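Local coordinates for protein urocanate hydratase (Paenibacillus sp. Soil724D2, PDB 7NED) that probably catalyses the hydration of thiourocanate in bacterial ergothioneine breakdown, with NAD+ as its cofactor, at residues Gln144-Ala147 with Arg148-Asn152. Residues are numbered along the deposited sequence; the frame is centred on the assembly and turned at random.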
loop_
_atom_site.group_PDB
_atom_site.type_symbol
_atom_site.label_atom_id
_atom_site.label_comp_id
_atom_site.label_asym_id
_atom_site.label_seq_id
_atom_site.Cartn_x
_atom_site.Cartn_y
_atom_site.Cartn_z
ATOM N N GLN A 144 -28.014 -16.863 -7.118
ATOM C CA GLN A 144 -29.204 -16.847 -6.259
ATOM C C GLN A 144 -29.751 -15.437 -6.065
ATOM O O GLN A 144 -30.974 -15.252 -6.002
ATOM C CB GLN A 144 -28.933 -17.496 -4.901
ATOM C CG GLN A 144 -28.746 -19.031 -4.983
ATOM C CD GLN A 144 -29.986 -19.790 -5.479
ATOM O OE1 GLN A 144 -30.421 -19.626 -6.625
ATOM N NE2 GLN A 144 -30.531 -20.650 -4.630
ATOM N N SER A 145 -28.866 -14.438 -5.943
ATOM C CA SER A 145 -29.306 -13.050 -5.869
ATOM C C SER A 145 -30.076 -12.650 -7.125
ATOM O O SER A 145 -31.148 -12.037 -7.052
ATOM C CB SER A 145 -28.090 -12.141 -5.641
ATOM O OG SER A 145 -28.496 -10.784 -5.670
ATOM N N ILE A 146 -29.550 -13.010 -8.292
ATOM C CA ILE A 146 -30.264 -12.767 -9.542
ATOM C C ILE A 146 -31.624 -13.460 -9.524
ATOM O O ILE A 146 -32.633 -12.881 -9.947
ATOM C CB ILE A 146 -29.402 -13.233 -10.730
ATOM C CG1 ILE A 146 -28.167 -12.331 -10.879
ATOM C CG2 ILE A 146 -30.233 -13.320 -12.022
ATOM C CD1 ILE A 146 -27.172 -12.842 -11.954
ATOM N N ALA A 147 -31.672 -14.707 -9.050
ATOM C CA ALA A 147 -32.939 -15.429 -8.980
ATOM C C ALA A 147 -33.945 -14.669 -8.135
ATOM O O ALA A 147 -35.109 -14.510 -8.522
ATOM C CB ALA A 147 -32.726 -16.825 -8.399
ATOM N N ARG A 148 -33.522 -14.227 -6.948
ATOM C CA ARG A 148 -34.431 -13.470 -6.097
ATOM C C ARG A 148 -34.875 -12.185 -6.771
ATOM O O ARG A 148 -36.026 -11.768 -6.616
ATOM C CB ARG A 148 -33.782 -13.161 -4.751
ATOM C CG ARG A 148 -33.587 -14.372 -3.895
ATOM C CD ARG A 148 -33.199 -13.991 -2.481
ATOM N NE ARG A 148 -31.998 -13.168 -2.447
ATOM C CZ ARG A 148 -30.763 -13.664 -2.485
ATOM N NH1 ARG A 148 -30.593 -14.971 -2.598
ATOM N NH2 ARG A 148 -29.704 -12.851 -2.449
ATOM N N LEU A 149 -33.973 -11.514 -7.483
ATOM C CA LEU A 149 -34.301 -10.189 -7.993
ATOM C C LEU A 149 -35.183 -10.249 -9.224
ATOM O O LEU A 149 -36.015 -9.354 -9.421
ATOM C CB LEU A 149 -33.029 -9.412 -8.321
ATOM C CG LEU A 149 -32.166 -8.950 -7.155
ATOM C CD1 LEU A 149 -30.804 -8.508 -7.700
ATOM C CD2 LEU A 149 -32.821 -7.790 -6.383
ATOM N N HIS A 150 -35.039 -11.292 -10.042
ATOM C CA HIS A 150 -35.657 -11.322 -11.360
ATOM C C HIS A 150 -36.456 -12.570 -11.673
ATOM O O HIS A 150 -37.156 -12.572 -12.690
ATOM C CB HIS A 150 -34.589 -11.159 -12.451
ATOM C CG HIS A 150 -33.800 -9.900 -12.323
ATOM N ND1 HIS A 150 -34.314 -8.666 -12.662
ATOM C CD2 HIS A 150 -32.544 -9.672 -11.866
ATOM C CE1 HIS A 150 -33.410 -7.731 -12.416
ATOM N NE2 HIS A 150 -32.324 -8.318 -11.939
ATOM N N PHE A 151 -36.375 -13.629 -10.869
ATOM C CA PHE A 151 -36.961 -14.896 -11.288
ATOM C C PHE A 151 -37.654 -15.595 -10.125
ATOM O O PHE A 151 -37.623 -16.824 -10.042
ATOM C CB PHE A 151 -35.909 -15.841 -11.907
ATOM C CG PHE A 151 -35.150 -15.251 -13.080
ATOM C CD1 PHE A 151 -35.757 -15.108 -14.330
ATOM C CD2 PHE A 151 -33.814 -14.881 -12.940
ATOM C CE1 PHE A 151 -35.041 -14.565 -15.413
ATOM C CE2 PHE A 151 -33.109 -14.350 -13.993
ATOM C CZ PHE A 151 -33.711 -14.185 -15.234
ATOM N N ASN A 152 -38.244 -14.827 -9.197
ATOM C CA ASN A 152 -39.089 -15.379 -8.135
ATOM C C ASN A 152 -38.344 -16.352 -7.244
ATOM O O ASN A 152 -38.940 -17.272 -6.679
ATOM C CB ASN A 152 -40.328 -16.068 -8.712
ATOM C CG ASN A 152 -41.199 -15.115 -9.413
ATOM O OD1 ASN A 152 -41.693 -14.188 -8.787
ATOM N ND2 ASN A 152 -41.392 -15.299 -10.723
#
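The carbonyl O of Ala147 accepts the N-H of Phe151 at 2.8 Å, and the backbone of Ala147 has a further hydrogen bond with Gly153. Three i to i+4 bonds precede it at the C-terminal end of helix 133-150: Arg148 N to Gln144 O, Leu149 N to Ser145 O and His150 N to Ile146 O. The first is the straightest, at 164° about the hydrogen. Phe151 is where helical geometry is lost, and Asn152 takes a left-handed backbone conformation as the chain turns away. The side chain of Phe151 runs alongside that of Ile146, and Ile146 CG2 meets the ring at its edge, in plane, 3.6 Å from Phe151 CE2. This pair faces the parallel sheet of the Rossmann-like domain, where both residues touch Ile250 and Ile309, while Phe339 of helix 335-344 covers Ile146, Ser145 and Leu149. The Arg148 side chain folds back over the preceding turn, where a bend at chi3 (-57°) sets one face of the guanidinium above Ser145 CA, which lies 3.4 Å from Arg148 NH2. Gln144 O sits over a face of the same group, 3.4 Å from Arg148 NH1, but the angle is too poor for a hydrogen bond. Arg148 CG also lies 3.5 Å from Gln144 O. Leu149 packs against the carbonyl of Ser145, its CG 3.3 Å from Ser145 O and its CD1 3.8 Å from Ser145 OG.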